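Long-range contacts in hypothetical protein PH0107 (Pyrococcus horikoshii, PDB 2YZI), which is of unknown function but carries a pair of CBS domains, modules that in other proteins often sense adenosyl ligands and regulate a partner: residues A85-P90 against I108-K113; E93-M98 against G116-S121; V51-K56 against I77-L82. All coordinates share one frame; numbering follows the deposited sequence.

Contact 1: residues A85-P90 against I108-K113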
loop_
_atom_site.group_PDB
_atom_site.type_symbol
_atom_site.label_atom_id
_atom_site.label_comp_id
_atom_site.label_asym_id
_atom_site.label_seq_id
_atom_site.Cartn_x
_atom_site.Cartn_y
_atom_site.Cartn_z
ATOM N N ALA B 85 0.459 17.692 3.905
ATOM C CA ALA B 85 0.567 17.926 5.324
ATOM C C ALA B 85 1.828 18.756 5.460
ATOM O O ALA B 85 2.775 18.580 4.702
ATOM C CB ALA B 85 0.719 16.608 6.066
ATOM N N ASN B 86 1.846 19.660 6.420
ATOM C CA ASN B 86 3.008 20.499 6.627
ATOM C C ASN B 86 4.092 19.761 7.433
ATOM O O ASN B 86 3.786 18.899 8.261
ATOM C CB ASN B 86 2.560 21.767 7.336
ATOM C CG ASN B 86 3.672 22.746 7.518
ATOM O OD1 ASN B 86 4.391 22.711 8.523
ATOM N ND2 ASN B 86 3.839 23.628 6.539
ATOM N N VAL B 87 5.357 20.099 7.192
ATOM C CA VAL B 87 6.470 19.450 7.898
ATOM C C VAL B 87 6.302 19.465 9.412
ATOM O O VAL B 87 6.727 18.535 10.094
ATOM C CB VAL B 87 7.846 20.104 7.562
ATOM C CG1 VAL B 87 8.192 19.878 6.109
ATOM C CG2 VAL B 87 7.809 21.595 7.855
ATOM N N ASN B 88 5.673 20.516 9.932
ATOM C CA ASN B 88 5.472 20.650 11.372
ATOM C C ASN B 88 4.203 20.018 11.931
ATOM O O ASN B 88 4.021 19.984 13.142
ATOM C CB ASN B 88 5.528 22.124 11.769
ATOM C CG ASN B 88 6.920 22.697 11.657
ATOM O OD1 ASN B 88 7.094 23.871 11.341
ATOM N ND2 ASN B 88 7.923 21.874 11.927
ATOM N N THR B 89 3.329 19.528 11.055
ATOM C CA THR B 89 2.097 18.871 11.479
ATOM C C THR B 89 2.502 17.616 12.246
ATOM O O THR B 89 3.254 16.799 11.731
ATOM C CB THR B 89 1.241 18.415 10.263
ATOM O OG1 THR B 89 0.939 19.535 9.423
ATOM C CG2 THR B 89 -0.055 17.765 10.734
ATOM N N PRO B 90 2.012 17.448 13.486
ATOM C CA PRO B 90 2.349 16.268 14.288
ATOM C C PRO B 90 1.815 14.965 13.693
ATOM O O PRO B 90 0.712 14.918 13.134
ATOM C CB PRO B 90 1.722 16.582 15.644
ATOM C CG PRO B 90 0.536 17.409 15.272
ATOM C CD PRO B 90 1.124 18.347 14.237
ATOM N N ILE B 108 4.483 15.907 1.680
ATOM C CA ILE B 108 4.819 16.834 2.744
ATOM C C ILE B 108 5.196 18.183 2.151
ATOM O O ILE B 108 5.937 18.280 1.171
ATOM C CB ILE B 108 5.969 16.305 3.619
ATOM C CG1 ILE B 108 5.642 14.883 4.121
ATOM C CG2 ILE B 108 6.185 17.239 4.804
ATOM C CD1 ILE B 108 4.344 14.767 4.918
ATOM N N GLU B 109 4.665 19.231 2.765
ATOM C CA GLU B 109 4.885 20.587 2.304
ATOM C C GLU B 109 5.559 21.472 3.335
ATOM O O GLU B 109 5.385 21.295 4.538
ATOM C CB GLU B 109 3.533 21.184 1.890
ATOM C CG GLU B 109 3.484 22.692 1.737
ATOM C CD GLU B 109 3.187 23.404 3.042
ATOM O OE1 GLU B 109 2.473 22.817 3.890
ATOM O OE2 GLU B 109 3.654 24.553 3.210
ATOM N N GLU B 110 6.351 22.409 2.836
ATOM C CA GLU B 110 7.035 23.392 3.660
ATOM C C GLU B 110 7.111 24.687 2.847
ATOM O O GLU B 110 7.683 24.721 1.765
ATOM C CB GLU B 110 8.445 22.925 4.040
ATOM C CG GLU B 110 9.203 23.970 4.849
ATOM C CD GLU B 110 10.582 23.515 5.277
ATOM O OE1 GLU B 110 11.321 22.965 4.435
ATOM O OE2 GLU B 110 10.934 23.721 6.458
ATOM N N GLU B 111 6.503 25.745 3.365
ATOM C CA GLU B 111 6.499 27.031 2.686
ATOM C C GLU B 111 6.020 26.949 1.237
ATOM O O GLU B 111 6.526 27.655 0.369
ATOM C CB GLU B 111 7.898 27.647 2.742
ATOM C CG GLU B 111 8.303 28.094 4.129
ATOM C CD GLU B 111 9.741 28.554 4.196
ATOM O OE1 GLU B 111 10.644 27.688 4.170
ATOM O OE2 GLU B 111 9.968 29.781 4.270
ATOM N N GLY B 112 5.058 26.069 0.979
ATOM C CA GLY B 112 4.509 25.951 -0.360
ATOM C C GLY B 112 5.070 24.882 -1.277
ATOM O O GLY B 112 4.402 24.485 -2.224
ATOM N N LYS B 113 6.284 24.417 -1.018
ATOM C CA LYS B 113 6.879 23.398 -1.869
ATOM C C LYS B 113 6.793 21.987 -1.285
ATOM O O LYS B 113 6.724 21.808 -0.071
ATOM C CB LYS B 113 8.342 23.748 -2.150
ATOM C CG LYS B 113 8.539 25.024 -2.966
ATOM C CD LYS B 113 10.019 25.332 -3.153
ATOM C CE LYS B 113 10.261 26.723 -3.754
ATOM N NZ LYS B 113 11.731 27.039 -3.866
HETATM O O HOH W 1 5.868 25.565 5.869
#

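Contact 2: residues E93-M98 against G116-S121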
loop_
_atom_site.group_PDB
_atom_site.type_symbol
_atom_site.label_atom_id
_atom_site.label_comp_id
_atom_site.label_asym_id
_atom_site.label_seq_id
_atom_site.Cartn_x
_atom_site.Cartn_y
_atom_site.Cartn_z
ATOM N N GLU B 93 -2.001 13.895 13.819
ATOM C CA GLU B 93 -2.886 14.644 12.935
ATOM C C GLU B 93 -2.705 14.227 11.473
ATOM O O GLU B 93 -3.664 14.236 10.685
ATOM C CB GLU B 93 -2.629 16.147 13.084
ATOM C CG GLU B 93 -2.983 16.699 14.463
ATOM C CD GLU B 93 -2.707 18.195 14.592
ATOM O OE1 GLU B 93 -3.087 18.953 13.672
ATOM O OE2 GLU B 93 -2.125 18.616 15.615
ATOM N N VAL B 94 -1.480 13.866 11.106
ATOM C CA VAL B 94 -1.212 13.432 9.741
ATOM C C VAL B 94 -1.911 12.097 9.513
ATOM O O VAL B 94 -2.557 11.887 8.486
ATOM C CB VAL B 94 0.303 13.294 9.492
ATOM C CG1 VAL B 94 0.562 12.589 8.154
ATOM C CG2 VAL B 94 0.936 14.681 9.484
ATOM N N LEU B 95 -1.794 11.199 10.487
ATOM C CA LEU B 95 -2.442 9.890 10.405
ATOM C C LEU B 95 -3.955 10.052 10.269
ATOM O O LEU B 95 -4.598 9.381 9.457
ATOM C CB LEU B 95 -2.131 9.066 11.651
ATOM C CG LEU B 95 -0.994 8.050 11.555
ATOM C CD1 LEU B 95 0.242 8.699 10.992
ATOM C CD2 LEU B 95 -0.725 7.461 12.937
ATOM N N ARG B 96 -4.522 10.942 11.070
ATOM C CA ARG B 96 -5.949 11.185 11.020
ATOM C C ARG B 96 -6.351 11.709 9.633
ATOM O O ARG B 96 -7.368 11.305 9.063
ATOM C CB ARG B 96 -6.344 12.190 12.097
ATOM C CG ARG B 96 -7.774 12.686 11.963
ATOM C CD ARG B 96 -8.170 13.609 13.098
ATOM N NE ARG B 96 -9.586 13.941 13.032
ATOM C CZ ARG B 96 -10.238 14.631 13.961
ATOM N NH1 ARG B 96 -9.602 15.070 15.035
ATOM N NH2 ARG B 96 -11.530 14.876 13.814
ATOM N N LYS B 97 -5.547 12.604 9.080
ATOM C CA LYS B 97 -5.862 13.144 7.773
ATOM C C LYS B 97 -5.817 12.058 6.691
ATOM O O LYS B 97 -6.643 12.045 5.785
ATOM C CB LYS B 97 -4.896 14.282 7.422
ATOM C CG LYS B 97 -5.310 15.047 6.189
ATOM C CD LYS B 97 -4.509 16.312 6.017
ATOM C CE LYS B 97 -5.078 17.141 4.880
ATOM N NZ LYS B 97 -4.326 18.405 4.741
HETATM N N MSE B 98 -4.849 11.155 6.780
HETATM C CA MSE B 98 -4.728 10.085 5.792
HETATM C C MSE B 98 -5.898 9.124 5.905
HETATM O O MSE B 98 -6.317 8.527 4.913
HETATM C CB MSE B 98 -3.434 9.293 5.993
HETATM C CG MSE B 98 -2.161 10.046 5.710
HETATM SE SE MSE B 98 -0.668 9.002 6.348
HETATM C CE MSE B 98 -0.437 7.821 4.800
ATOM N N GLY B 116 8.890 16.245 0.712
ATOM C CA GLY B 116 8.995 14.839 1.018
ATOM C C GLY B 116 7.636 14.189 0.921
ATOM O O GLY B 116 6.692 14.783 0.402
ATOM N N ILE B 117 7.548 12.967 1.433
ATOM C CA ILE B 117 6.313 12.211 1.417
ATOM C C ILE B 117 6.297 11.257 2.601
ATOM O O ILE B 117 7.346 10.765 3.019
ATOM C CB ILE B 117 6.195 11.398 0.116
ATOM C CG1 ILE B 117 4.813 10.749 0.026
ATOM C CG2 ILE B 117 7.303 10.349 0.058
ATOM C CD1 ILE B 117 4.596 9.979 -1.251
ATOM N N PHE B 118 5.115 11.017 3.158
ATOM C CA PHE B 118 4.978 10.085 4.265
ATOM C C PHE B 118 4.062 8.965 3.790
ATOM O O PHE B 118 2.963 9.219 3.298
ATOM C CB PHE B 118 4.379 10.762 5.496
ATOM C CG PHE B 118 4.162 9.818 6.656
ATOM C CD1 PHE B 118 5.244 9.244 7.317
ATOM C CD2 PHE B 118 2.878 9.492 7.069
ATOM C CE1 PHE B 118 5.054 8.346 8.378
ATOM C CE2 PHE B 118 2.671 8.590 8.137
ATOM C CZ PHE B 118 3.766 8.019 8.789
ATOM N N THR B 119 4.519 7.727 3.935
ATOM C CA THR B 119 3.746 6.573 3.479
ATOM C C THR B 119 3.459 5.596 4.609
ATOM O O THR B 119 3.944 5.770 5.722
ATOM C CB THR B 119 4.507 5.813 2.356
ATOM O OG1 THR B 119 5.641 5.127 2.910
ATOM C CG2 THR B 119 4.992 6.788 1.302
ATOM N N LEU B 120 2.663 4.570 4.325
ATOM C CA LEU B 120 2.351 3.579 5.346
ATOM C C LEU B 120 3.610 2.792 5.662
ATOM O O LEU B 120 3.779 2.303 6.777
ATOM C CB LEU B 120 1.230 2.642 4.891
ATOM C CG LEU B 120 -0.155 3.296 4.795
ATOM C CD1 LEU B 120 -1.221 2.218 4.814
ATOM C CD2 LEU B 120 -0.369 4.252 5.960
ATOM N N SER B 121 4.500 2.683 4.677
ATOM C CA SER B 121 5.765 1.981 4.889
ATOM C C SER B 121 6.580 2.766 5.911
ATOM O O SER B 121 7.255 2.177 6.759
ATOM C CB SER B 121 6.556 1.857 3.586
ATOM O OG SER B 121 5.951 0.919 2.713
#

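Contact 3: residues V51-K56 against I77-L82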
loop_
_atom_site.group_PDB
_atom_site.type_symbol
_atom_site.label_atom_id
_atom_site.label_comp_id
_atom_site.label_asym_id
_atom_site.label_seq_id
_atom_site.Cartn_x
_atom_site.Cartn_y
_atom_site.Cartn_z
ATOM N N VAL B 51 2.741 18.642 -11.661
ATOM C CA VAL B 51 1.515 18.840 -12.405
ATOM C C VAL B 51 0.528 17.740 -12.083
ATOM O O VAL B 51 -0.640 17.832 -12.431
ATOM C CB VAL B 51 1.783 18.830 -13.914
ATOM C CG1 VAL B 51 2.524 20.106 -14.324
ATOM C CG2 VAL B 51 2.612 17.607 -14.274
ATOM N N GLY B 52 0.996 16.695 -11.412
ATOM C CA GLY B 52 0.107 15.604 -11.082
ATOM C C GLY B 52 0.622 14.648 -10.029
ATOM O O GLY B 52 1.720 14.808 -9.510
ATOM N N PHE B 53 -0.180 13.630 -9.741
ATOM C CA PHE B 53 0.147 12.636 -8.732
ATOM C C PHE B 53 -0.746 11.421 -8.961
ATOM O O PHE B 53 -1.904 11.567 -9.385
ATOM C CB PHE B 53 -0.148 13.214 -7.346
ATOM C CG PHE B 53 0.092 12.257 -6.217
ATOM C CD1 PHE B 53 1.367 12.100 -5.675
ATOM C CD2 PHE B 53 -0.969 11.528 -5.668
ATOM C CE1 PHE B 53 1.581 11.240 -4.605
ATOM C CE2 PHE B 53 -0.763 10.668 -4.598
ATOM C CZ PHE B 53 0.516 10.523 -4.065
ATOM N N PHE B 54 -0.221 10.231 -8.681
ATOM C CA PHE B 54 -1.005 9.012 -8.842
ATOM C C PHE B 54 -0.400 7.812 -8.108
ATOM O O PHE B 54 0.811 7.726 -7.888
ATOM C CB PHE B 54 -1.213 8.698 -10.333
ATOM C CG PHE B 54 0.022 8.209 -11.039
ATOM C CD1 PHE B 54 0.402 6.871 -10.956
ATOM C CD2 PHE B 54 0.792 9.085 -11.810
ATOM C CE1 PHE B 54 1.532 6.410 -11.638
ATOM C CE2 PHE B 54 1.924 8.636 -12.496
ATOM C CZ PHE B 54 2.297 7.297 -12.413
ATOM N N THR B 55 -1.271 6.887 -7.728
ATOM C CA THR B 55 -0.865 5.694 -6.994
ATOM C C THR B 55 -1.031 4.438 -7.825
ATOM O O THR B 55 -1.451 4.493 -8.976
ATOM C CB THR B 55 -1.708 5.516 -5.725
ATOM O OG1 THR B 55 -3.064 5.241 -6.098
ATOM C CG2 THR B 55 -1.660 6.770 -4.871
ATOM N N LYS B 56 -0.681 3.306 -7.227
ATOM C CA LYS B 56 -0.812 2.016 -7.884
ATOM C C LYS B 56 -2.307 1.737 -7.984
ATOM O O LYS B 56 -2.793 1.168 -8.964
ATOM C CB LYS B 56 -0.120 0.933 -7.054
ATOM C CG LYS B 56 1.406 0.991 -7.082
ATOM C CD LYS B 56 2.027 -0.107 -6.219
ATOM C CE LYS B 56 3.557 -0.094 -6.290
ATOM N NZ LYS B 56 4.204 -1.125 -5.415
ATOM N N ILE B 77 -4.421 9.419 -16.349
ATOM C CA ILE B 77 -4.966 8.810 -15.143
ATOM C C ILE B 77 -4.532 9.471 -13.849
ATOM O O ILE B 77 -4.942 9.042 -12.772
ATOM C CB ILE B 77 -4.578 7.326 -15.030
ATOM C CG1 ILE B 77 -3.058 7.187 -14.945
ATOM C CG2 ILE B 77 -5.143 6.561 -16.196
ATOM C CD1 ILE B 77 -2.595 5.833 -14.468
HETATM N N MSE B 78 -3.697 10.500 -13.943
HETATM C CA MSE B 78 -3.216 11.191 -12.749
HETATM C C MSE B 78 -4.238 12.162 -12.165
HETATM O O MSE B 78 -5.116 12.645 -12.875
HETATM C CB MSE B 78 -1.934 11.957 -13.073
HETATM C CG MSE B 78 -2.137 13.129 -13.994
HETATM SE SE MSE B 78 -0.453 13.921 -14.501
HETATM C CE MSE B 78 -1.112 15.692 -15.004
ATOM N N THR B 79 -4.118 12.429 -10.866
ATOM C CA THR B 79 -5.004 13.367 -10.180
ATOM C C THR B 79 -4.268 14.694 -10.218
ATOM O O THR B 79 -3.056 14.734 -10.009
ATOM C CB THR B 79 -5.260 12.966 -8.702
ATOM O OG1 THR B 79 -4.015 12.705 -8.044
ATOM C CG2 THR B 79 -6.127 11.731 -8.631
ATOM N N ARG B 80 -4.988 15.777 -10.479
ATOM C CA ARG B 80 -4.345 17.074 -10.594
ATOM C C ARG B 80 -4.442 18.062 -9.424
ATOM O O ARG B 80 -4.495 19.277 -9.616
ATOM C CB ARG B 80 -4.792 17.738 -11.897
ATOM C CG ARG B 80 -4.384 16.958 -13.147
ATOM C CD ARG B 80 -4.789 17.706 -14.429
ATOM N NE ARG B 80 -4.243 17.090 -15.634
ATOM C CZ ARG B 80 -4.668 15.945 -16.151
ATOM N NH1 ARG B 80 -5.656 15.281 -15.570
ATOM N NH2 ARG B 80 -4.112 15.470 -17.256
ATOM N N ASN B 81 -4.472 17.531 -8.210
ATOM C CA ASN B 81 -4.459 18.352 -7.006
ATOM C C ASN B 81 -3.837 17.437 -5.974
ATOM O O ASN B 81 -4.015 16.224 -6.040
ATOM C CB ASN B 81 -5.858 18.807 -6.577
ATOM C CG ASN B 81 -6.820 17.669 -6.416
ATOM O OD1 ASN B 81 -7.387 17.185 -7.391
ATOM N ND2 ASN B 81 -7.007 17.223 -5.182
ATOM N N LEU B 82 -3.091 18.003 -5.033
ATOM C CA LEU B 82 -2.420 17.195 -4.032
ATOM C C LEU B 82 -2.989 17.321 -2.630
ATOM O O LEU B 82 -3.507 18.363 -2.244
ATOM C CB LEU B 82 -0.944 17.572 -3.993
ATOM C CG LEU B 82 -0.279 17.712 -5.361
ATOM C CD1 LEU B 82 1.080 18.393 -5.212
ATOM C CD2 LEU B 82 -0.147 16.341 -6.006
#

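Contact 1: residues A85-P90 against I108-K113
N86 and E109 face each other across two parallel strands, their side chains crossing obliquely with the amide and carboxylate planes 55° apart. N86 sends CG anti to its own N (chi1 -176°), which carries the amide over to E109; ND2 donates to E109 OE1 at 3.1 Å, coming from above the carboxylate plane. The E109 chain, bent at chi2 (-87°), folds back so that its other oxygen, OE2, takes the N-H of G112 on its anti lone pair, at 3.0 Å. Each oxygen thus has its own donor, one from the neighbouring strand and one from the type I' turn of E110-K113. The N86 amide is held at both ends as well: OD1 accepts from N88 N in an Asx turn, while a water bound to ND2 also takes the N-H of E111. Backbone bonds set the register, E109 N to A85 O at 2.8 Å and V87 N to E109 O at 2.9 Å. Beyond them V87 CG1 reaches both I108 CG2 at 3.6 Å and E110 CB at 3.7 Å. A85 and I108 share the opposite face from N86 and E109, and A85 there meets V94 of helix 91-101. These strands are the two ends of a beta-alpha-beta unit of the second CBS domain; the amide-carboxylate pair ties the turns that follow them, and the extra donors probably help the carboxylate stay ionised.

Contact 2: residues E93-M98 against G116-S121
M98, a selenomethionine, reaches from helix 91-101 to F118 on strand 113-119, two elements whose local axes pass 10.8 Å apart at 72°. From CB, which points toward the strand, the chain leaves with CG anti to the carbonyl carbon (chi1 -67°) and runs on extended to SE. The selenium stops at the edge of the F118 ring, near its plane, 3.7 Å from CD2 of F118, with the two side chains at about a right angle; this is a Met-aromatic contact, 4.8 Å from SE to the ring centroid. A bend at chi3 (84°) then turns CE past the ring to L120, where it lies 3.8 Å from L120 CD2 as the two chains slide by in opposite directions. V94 and L95 approach the same CD2-CE2 flank of F118, both from off its plane: V94 CG1 lies 4.0 Å from F118 CD2, and L95 CD1 lies 3.8 Å from F118 CE2. The strand ends at T119, whose OG1 caps helix 120-127 through a weak bond from S121 N. Across the dimer interface, L124 of the second subunit packs on M98 and S127 of that subunit on L95, so the cluster continues into the partner chain. The touching groups are hydrocarbon, aromatic ring and selenium, held by dispersion and by the polarisable selenium at the ring edge, consistent with cohesion that rests on burial and close fit instead of directional polar bonds.

Contact 3: residues V51-K56 against I77-L82
Strand 51-55 and the irregular segment 77-82 run 109° apart end to end and meet in a single antiparallel bridge, the hydrogen-bonded pair F53-T79. T79 N gives the firm bond, 2.8 Å to F53 O and nearly along the C=O axis, whereas the return from F53 N to T79 O is weak. T79 adds a second grip on the same carbonyl: with chi1 at 50°, OG1 sits between its N and carbonyl carbon and donates to F53 O at 2.7 Å, from well above the carbonyl plane. The hydroxyl also lies at the edge of the F53 ring. A valine in its place would probably leave F53 O with the T79 backbone N-H as its one donor from this segment and remove the side-chain tie between loop and strand. L82 also reaches F53, its CD2 3.4 Å from F53 CB. M78, a selenomethionine, extends past F54 and G52 to V51: its CB lies 4.2 Å from F54 CD2, its SE 3.9 Å from G52 CA, and its CE 3.4 Å from V51 O. G52 leaves room for that selenium, since a side chain there would run into it. M78 CG also covers one face of the R80 guanidinium. V51 and G52 both face V43 of strand 40-44, a classic beta bulge in strand 50-55. F54 touches A29 of helix 26-35 and I59 of helix 56-64, I77 joins the same two helices through V26 and I59, and T79 touches R62, so the loop 77-82, between helix 56-64 and strand 84-86, crosses strand 50-55 of the first CBS domain and is tied to it by one bridge.

Contacts 1 and 2 use different elements of one CBS domain, and their segments alternate along the chain. Strands 105-110 and 113-119 are neighbours in one sheet, and the contacts touch where I108 N probably bonds to G116 O and where T89 meets V94. Contact 2 is the buried, apolar one and lies near the dimer interface; contact 1, about 11 Å away between centres, is partly buried and pairs backbone and amide-carboxylate bonds with a small apolar face. Contact 3 is also partly buried, mixing backbone bridging with selenomethionine and aromatic packing, but it joins the loop that precedes strand 84-86 to the outer strand 50-55 of the first CBS domain, about 17 Å from contact 2 between centres.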